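Local coordinates for protein NADH dehydrogenase, putative (Plasmodium falciparum, PDB 5JWC) that probably oxidises NADH and passes the electrons through its bound FAD to ubiquinone, as a single-polypeptide type II NADH dehydrogenase of the malaria parasite, at residues I134-V148 with W295-F308. Sequence-based numbering, arbitrary orientation.
Sequences IAVGAKTNTFNINGV and WASGLAQTTLIQKF. With FAD (flavin-adenine dinucleotide), chain C.
Lys139 and Ala300 face each other as a hydrogen-bonded pair at the middle of a two-stranded antiparallel ribbon, 138-140 with 299-301, which links the FAD-binding Rossmann-type domain to the second nucleotide-binding domain, the two-domain plan of pyridine nucleotide-disulphide oxidoreductases. Lys139 N to Ala300 O is short and nearly straight (2.7 Å, 175°), and Ala300 N returns a bond to Lys139 O. Two residues further along, Asn141 N reaches Gly298 O from above the carbonyl plane, 68° out of it, and so does not lie on a lone pair. Gly298 suits this place because a CB would run into Asn141 O.

Beyond the ribbon, Asn141 forms an Asx turn: CG lies anti to the backbone N (chi1 -174°), which lets OD1 accept from Phe143 N at 2.9 Å. Its backbone O takes a weak bond from Trp295 NE1. The broad indole suits the bend of 134-148, which meets it over one face and at its edge: Val148 CG2 sits over one face in a CH-pi contact, 4.0 Å from the centroid of the five-membered ring, while Ile145 CD1 meets the edge at CH2.

Toward the FAD the packing becomes aliphatic. Val136 divides its branches, CG1 against Leu304 CD2 and CG2 against Ile305 CG1 (3.7 Å), while its CA lies 3.3 Å from O4B of the FAD ribose; Leu304 CD2 also touches the adenine amino group. Ile134 CD1 approaches Phe308 CE2 at 3.7 Å, alongside strand 337-339. Thr302, a good N-cap residue, starts helix 303-309 with a weak capping bond from Ile305 N to OG1, and its own N donates to a water that in turn donates to Gly137 O and Gln301 OE1.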
loop_
_atom_site.group_PDB
_atom_site.type_symbol
_atom_site.label_atom_id
_atom_site.label_comp_id
_atom_site.label_asym_id
_atom_site.label_seq_id
_atom_site.Cartn_x
_atom_site.Cartn_y
_atom_site.Cartn_z
ATOM N N ILE A 134 -6.219 -7.131 -29.511
ATOM C CA ILE A 134 -6.253 -5.803 -28.906
ATOM C C ILE A 134 -7.301 -5.738 -27.778
ATOM O O ILE A 134 -8.504 -5.885 -28.005
ATOM C CB ILE A 134 -6.532 -4.717 -29.944
ATOM C CG1 ILE A 134 -5.548 -4.833 -31.123
ATOM C CG2 ILE A 134 -6.512 -3.310 -29.294
ATOM C CD1 ILE A 134 -5.740 -3.750 -32.189
ATOM N N ALA A 135 -6.815 -5.537 -26.561
ATOM C CA ALA A 135 -7.679 -5.480 -25.388
ATOM C C ALA A 135 -7.228 -4.353 -24.462
ATOM O O ALA A 135 -7.016 -4.576 -23.265
ATOM C CB ALA A 135 -7.661 -6.810 -24.652
ATOM N N VAL A 136 -7.087 -3.152 -25.012
ATOM C CA VAL A 136 -6.495 -2.022 -24.274
ATOM C C VAL A 136 -7.504 -1.212 -23.482
ATOM O O VAL A 136 -7.155 -0.214 -22.849
ATOM C CB VAL A 136 -5.743 -1.075 -25.218
ATOM C CG1 VAL A 136 -4.605 -1.834 -25.891
ATOM C CG2 VAL A 136 -6.723 -0.459 -26.273
ATOM N N GLY A 137 -8.760 -1.641 -23.512
ATOM C CA GLY A 137 -9.780 -0.975 -22.731
ATOM C C GLY A 137 -10.048 0.454 -23.170
ATOM O O GLY A 137 -9.994 0.775 -24.354
ATOM N N ALA A 138 -10.385 1.297 -22.200
ATOM C CA ALA A 138 -10.708 2.689 -22.437
ATOM C C ALA A 138 -10.081 3.564 -21.341
ATOM O O ALA A 138 -9.437 3.047 -20.420
ATOM C CB ALA A 138 -12.218 2.869 -22.492
ATOM N N LYS A 139 -10.229 4.881 -21.450
ATOM C CA LYS A 139 -9.707 5.770 -20.414
ATOM C C LYS A 139 -10.788 6.701 -19.897
ATOM O O LYS A 139 -11.933 6.682 -20.375
ATOM C CB LYS A 139 -8.482 6.550 -20.918
ATOM C CG LYS A 139 -8.687 7.559 -22.041
ATOM C CD LYS A 139 -7.301 8.123 -22.434
ATOM C CE LYS A 139 -7.349 9.118 -23.586
ATOM N NZ LYS A 139 -8.415 10.128 -23.351
ATOM N N THR A 140 -10.450 7.473 -18.871
ATOM C CA THR A 140 -11.439 8.333 -18.240
ATOM C C THR A 140 -11.820 9.468 -19.194
ATOM O O THR A 140 -10.996 9.938 -19.975
ATOM C CB THR A 140 -10.933 8.915 -16.891
ATOM O OG1 THR A 140 -10.326 7.878 -16.100
ATOM C CG2 THR A 140 -12.088 9.535 -16.105
ATOM N N ASN A 141 -13.081 9.870 -19.148
ATOM C CA ASN A 141 -13.577 10.968 -19.974
ATOM C C ASN A 141 -14.130 12.107 -19.122
ATOM O O ASN A 141 -15.061 11.909 -18.349
ATOM C CB ASN A 141 -14.659 10.472 -20.930
ATOM C CG ASN A 141 -15.103 11.540 -21.922
ATOM O OD1 ASN A 141 -14.506 12.619 -22.009
ATOM N ND2 ASN A 141 -16.147 11.231 -22.689
ATOM N N THR A 142 -13.556 13.292 -19.282
ATOM C CA THR A 142 -13.968 14.475 -18.524
ATOM C C THR A 142 -15.069 15.279 -19.209
ATOM O O THR A 142 -15.511 16.299 -18.671
ATOM C CB THR A 142 -12.804 15.432 -18.299
ATOM O OG1 THR A 142 -12.433 16.024 -19.555
ATOM C CG2 THR A 142 -11.613 14.697 -17.701
ATOM N N PHE A 143 -15.468 14.847 -20.407
ATOM C CA PHE A 143 -16.412 15.593 -21.242
ATOM C C PHE A 143 -15.920 17.029 -21.505
ATOM O O PHE A 143 -16.710 17.919 -21.792
ATOM C CB PHE A 143 -17.802 15.609 -20.592
ATOM C CG PHE A 143 -18.333 14.237 -20.256
ATOM C CD1 PHE A 143 -18.174 13.176 -21.137
ATOM C CD2 PHE A 143 -18.968 14.000 -19.046
ATOM C CE1 PHE A 143 -18.657 11.909 -20.825
ATOM C CE2 PHE A 143 -19.451 12.734 -18.725
ATOM C CZ PHE A 143 -19.294 11.693 -19.616
ATOM N N ASN A 144 -14.610 17.237 -21.382
ATOM C CA ASN A 144 -13.973 18.540 -21.551
ATOM C C ASN A 144 -14.552 19.601 -20.624
ATOM O O ASN A 144 -14.408 20.786 -20.884
ATOM C CB ASN A 144 -14.081 19.025 -23.001
ATOM C CG ASN A 144 -13.343 18.125 -23.973
ATOM O OD1 ASN A 144 -13.941 17.563 -24.895
ATOM N ND2 ASN A 144 -12.038 17.977 -23.765
ATOM N N ILE A 145 -15.212 19.168 -19.554
ATOM C CA ILE A 145 -15.743 20.084 -18.557
ATOM C C ILE A 145 -14.570 20.724 -17.845
ATOM O O ILE A 145 -13.655 20.039 -17.380
ATOM C CB ILE A 145 -16.674 19.371 -17.562
ATOM C CG1 ILE A 145 -17.832 18.725 -18.316
ATOM C CG2 ILE A 145 -17.201 20.343 -16.508
ATOM C CD1 ILE A 145 -18.677 17.823 -17.465
ATOM N N ASN A 146 -14.564 22.049 -17.832
ATOM C CA ASN A 146 -13.463 22.804 -17.266
ATOM C C ASN A 146 -13.196 22.392 -15.826
ATOM O O ASN A 146 -14.112 22.385 -15.000
ATOM C CB ASN A 146 -13.764 24.300 -17.350
ATOM C CG ASN A 146 -12.702 25.148 -16.690
ATOM O OD1 ASN A 146 -11.538 25.150 -17.111
ATOM N ND2 ASN A 146 -13.095 25.885 -15.646
ATOM N N GLY A 147 -11.950 22.013 -15.546
ATOM C CA GLY A 147 -11.518 21.765 -14.181
ATOM C C GLY A 147 -11.594 20.345 -13.626
ATOM O O GLY A 147 -11.031 20.073 -12.560
ATOM N N VAL A 148 -12.302 19.433 -14.286
ATOM C CA VAL A 148 -12.374 18.088 -13.715
ATOM C C VAL A 148 -11.035 17.342 -13.810
ATOM O O VAL A 148 -10.659 16.652 -12.869
ATOM C CB VAL A 148 -13.577 17.235 -14.295
ATOM C CG1 VAL A 148 -14.420 17.980 -15.284
ATOM C CG2 VAL A 148 -13.194 15.806 -14.664
ATOM N N TRP A 295 -14.987 11.661 -9.601
ATOM C CA TRP A 295 -15.599 11.564 -10.918
ATOM C C TRP A 295 -15.759 10.092 -11.310
ATOM O O TRP A 295 -14.804 9.442 -11.736
ATOM C CB TRP A 295 -14.748 12.309 -11.954
ATOM C CG TRP A 295 -15.491 12.740 -13.180
ATOM C CD1 TRP A 295 -15.551 12.089 -14.396
ATOM C CD2 TRP A 295 -16.261 13.934 -13.329
ATOM N NE1 TRP A 295 -16.324 12.812 -15.277
ATOM C CE2 TRP A 295 -16.760 13.949 -14.649
ATOM C CE3 TRP A 295 -16.573 14.998 -12.477
ATOM C CZ2 TRP A 295 -17.557 14.985 -15.124
ATOM C CZ3 TRP A 295 -17.359 16.027 -12.962
ATOM C CH2 TRP A 295 -17.841 16.011 -14.265
ATOM N N ALA A 296 -16.971 9.563 -11.167
ATOM C CA ALA A 296 -17.141 8.117 -11.200
ATOM C C ALA A 296 -17.566 7.614 -12.565
ATOM O O ALA A 296 -17.690 6.410 -12.767
ATOM C CB ALA A 296 -18.158 7.676 -10.135
ATOM N N SER A 297 -17.744 8.538 -13.501
ATOM C CA SER A 297 -18.362 8.255 -14.790
ATOM C C SER A 297 -17.520 8.720 -15.982
ATOM O O SER A 297 -16.774 9.691 -15.888
ATOM C CB SER A 297 -19.743 8.921 -14.839
ATOM O OG SER A 297 -19.666 10.283 -14.406
ATOM N N GLY A 298 -17.638 8.009 -17.101
ATOM C CA GLY A 298 -17.083 8.473 -18.360
ATOM C C GLY A 298 -15.939 7.687 -18.977
ATOM O O GLY A 298 -14.835 7.604 -18.424
ATOM N N LEU A 299 -16.205 7.142 -20.161
ATOM C CA LEU A 299 -15.208 6.428 -20.949
ATOM C C LEU A 299 -14.842 7.197 -22.214
ATOM O O LEU A 299 -15.702 7.781 -22.867
ATOM C CB LEU A 299 -15.721 5.051 -21.349
ATOM C CG LEU A 299 -15.904 3.949 -20.305
ATOM C CD1 LEU A 299 -16.146 2.644 -21.043
ATOM C CD2 LEU A 299 -14.696 3.853 -19.394
ATOM N N ALA A 300 -13.563 7.168 -22.564
ATOM C CA ALA A 300 -13.091 7.660 -23.847
ATOM C C ALA A 300 -12.088 6.654 -24.390
ATOM O O ALA A 300 -11.579 5.810 -23.653
ATOM C CB ALA A 300 -12.465 9.036 -23.710
ATOM N N GLN A 301 -11.814 6.729 -25.682
ATOM C CA GLN A 301 -10.932 5.767 -26.310
ATOM C C GLN A 301 -9.476 6.104 -26.043
ATOM O O GLN A 301 -9.112 7.268 -25.930
ATOM C CB GLN A 301 -11.197 5.703 -27.817
ATOM C CG GLN A 301 -12.527 5.054 -28.144
ATOM C CD GLN A 301 -12.631 3.652 -27.539
ATOM O OE1 GLN A 301 -11.799 2.782 -27.828
ATOM N NE2 GLN A 301 -13.651 3.428 -26.696
ATOM N N THR A 302 -8.645 5.075 -25.933
ATOM C CA THR A 302 -7.214 5.287 -25.752
ATOM C C THR A 302 -6.610 5.962 -26.981
ATOM O O THR A 302 -7.146 5.856 -28.083
ATOM C CB THR A 302 -6.481 3.974 -25.530
ATOM O OG1 THR A 302 -6.727 3.109 -26.649
ATOM C CG2 THR A 302 -6.968 3.303 -24.246
ATOM N N THR A 303 -5.468 6.614 -26.794
ATOM C CA THR A 303 -4.756 7.235 -27.907
ATOM C C THR A 303 -4.346 6.181 -28.934
ATOM O O THR A 303 -4.429 6.408 -30.142
ATOM C CB THR A 303 -3.515 8.028 -27.415
ATOM O OG1 THR A 303 -2.586 7.134 -26.791
ATOM C CG2 THR A 303 -3.933 9.074 -26.408
ATOM N N LEU A 304 -3.950 5.005 -28.463
ATOM C CA LEU A 304 -3.571 3.932 -29.380
ATOM C C LEU A 304 -4.687 3.593 -30.376
ATOM O O LEU A 304 -4.441 3.427 -31.583
ATOM C CB LEU A 304 -3.207 2.673 -28.596
ATOM C CG LEU A 304 -3.063 1.397 -29.428
ATOM C CD1 LEU A 304 -1.941 1.587 -30.458
ATOM C CD2 LEU A 304 -2.803 0.180 -28.585
ATOM N N ILE A 305 -5.914 3.498 -29.870
ATOM C CA ILE A 305 -7.053 3.135 -30.702
ATOM C C ILE A 305 -7.363 4.269 -31.689
ATOM O O ILE A 305 -7.637 4.021 -32.866
ATOM C CB ILE A 305 -8.301 2.819 -29.834
ATOM C CG1 ILE A 305 -8.118 1.504 -29.073
ATOM C CG2 ILE A 305 -9.540 2.740 -30.680
ATOM C CD1 ILE A 305 -7.997 0.264 -29.948
ATOM N N GLN A 306 -7.312 5.501 -31.190
ATOM C CA GLN A 306 -7.501 6.703 -32.002
ATOM C C GLN A 306 -6.524 6.744 -33.171
ATOM O O GLN A 306 -6.909 7.095 -34.289
ATOM C CB GLN A 306 -7.328 7.962 -31.155
ATOM C CG GLN A 306 -8.435 8.203 -30.139
ATOM C CD GLN A 306 -8.230 9.503 -29.380
ATOM O OE1 GLN A 306 -8.145 10.570 -29.983
ATOM N NE2 GLN A 306 -8.147 9.419 -28.048
ATOM N N LYS A 307 -5.261 6.393 -32.909
ATOM C CA LYS A 307 -4.236 6.394 -33.956
ATOM C C LYS A 307 -4.355 5.203 -34.897
ATOM O O LYS A 307 -4.143 5.344 -36.099
ATOM C CB LYS A 307 -2.825 6.439 -33.365
ATOM C CG LYS A 307 -2.465 7.781 -32.772
ATOM C CD LYS A 307 -0.954 7.944 -32.645
ATOM C CE LYS A 307 -0.384 7.162 -31.482
ATOM N NZ LYS A 307 0.983 7.641 -31.116
ATOM N N PHE A 308 -4.666 4.030 -34.355
ATOM C CA PHE A 308 -4.829 2.838 -35.168
ATOM C C PHE A 308 -5.978 3.013 -36.162
ATOM O O PHE A 308 -5.908 2.563 -37.314
ATOM C CB PHE A 308 -5.081 1.642 -34.254
ATOM C CG PHE A 308 -5.259 0.341 -34.958
ATOM C CD1 PHE A 308 -4.387 -0.056 -35.962
ATOM C CD2 PHE A 308 -6.283 -0.522 -34.581
ATOM C CE1 PHE A 308 -4.544 -1.282 -36.592
ATOM C CE2 PHE A 308 -6.448 -1.749 -35.214
ATOM C CZ PHE A 308 -5.573 -2.126 -36.221
HETATM P PA FAD C . -9.437 -3.140 -18.869
HETATM O O1A FAD C . -9.514 -1.739 -18.334
HETATM O O2A FAD C . -9.905 -4.180 -17.914
HETATM O O5B FAD C . -7.940 -3.471 -19.358
HETATM C C5B FAD C . -7.266 -2.661 -20.295
HETATM C C4B FAD C . -5.794 -3.021 -20.191
HETATM O O4B FAD C . -5.095 -2.445 -21.276
HETATM C C3B FAD C . -5.170 -2.469 -18.906
HETATM O O3B FAD C . -4.283 -3.436 -18.387
HETATM C C2B FAD C . -4.346 -1.297 -19.393
HETATM O O2B FAD C . -3.227 -1.092 -18.564
HETATM C C1B FAD C . -3.939 -1.820 -20.766
HETATM N N9A FAD C . -3.531 -0.795 -21.731
HETATM C C8A FAD C . -4.030 0.477 -21.880
HETATM N N7A FAD C . -3.367 1.058 -22.911
HETATM C C5A FAD C . -2.470 0.182 -23.413
HETATM C C6A FAD C . -1.558 0.277 -24.452
HETATM N N6A FAD C . -1.516 1.371 -25.212
HETATM N N1A FAD C . -0.766 -0.810 -24.745
HETATM C C2A FAD C . -0.879 -1.974 -24.007
HETATM N N3A FAD C . -1.789 -2.059 -22.970
HETATM C C4A FAD C . -2.563 -0.990 -22.678
HETATM N N1 FAD C . -18.060 -4.532 -15.191
HETATM C C2 FAD C . -18.954 -5.502 -14.826
HETATM O O2 FAD C . -19.319 -6.326 -15.656
HETATM N N3 FAD C . -19.436 -5.573 -13.529
HETATM C C4 FAD C . -19.030 -4.683 -12.571
HETATM O O4 FAD C . -19.472 -4.782 -11.418
HETATM C C4X FAD C . -18.113 -3.701 -12.924
HETATM N N5 FAD C . -17.674 -2.783 -11.996
HETATM C C5X FAD C . -16.755 -1.811 -12.376
HETATM C C6 FAD C . -16.294 -0.901 -11.442
HETATM C C7 FAD C . -15.377 0.083 -11.792
HETATM C C7M FAD C . -14.914 1.062 -10.739
HETATM C C8 FAD C . -14.900 0.148 -13.095
HETATM C C8M FAD C . -13.912 1.203 -13.496
HETATM C C9 FAD C . -15.360 -0.771 -14.039
HETATM C C9A FAD C . -16.279 -1.754 -13.682
HETATM N N10 FAD C . -16.734 -2.675 -14.611
HETATM C C10 FAD C . -17.632 -3.638 -14.235
HETATM C "C1'" FAD C . -16.293 -2.617 -16.044
HETATM C "C2'" FAD C . -15.047 -3.395 -16.378
HETATM O "O2'" FAD C . -14.004 -2.960 -15.551
HETATM C "C3'" FAD C . -14.674 -3.054 -17.810
HETATM O "O3'" FAD C . -15.760 -3.279 -18.680
HETATM C "C4'" FAD C . -13.494 -3.939 -18.171
HETATM O "O4'" FAD C . -12.387 -3.415 -17.484
HETATM C "C5'" FAD C . -13.217 -3.981 -19.666
HETATM O "O5'" FAD C . -12.157 -4.892 -19.869
HETATM P P FAD C . -10.970 -4.516 -20.893
HETATM O O1P FAD C . -10.027 -5.692 -21.003
HETATM O O2P FAD C . -11.626 -4.102 -22.180
HETATM O O3P FAD C . -10.271 -3.203 -20.250
HETATM O O HOH W 1 -9.449 2.438 -26.282
#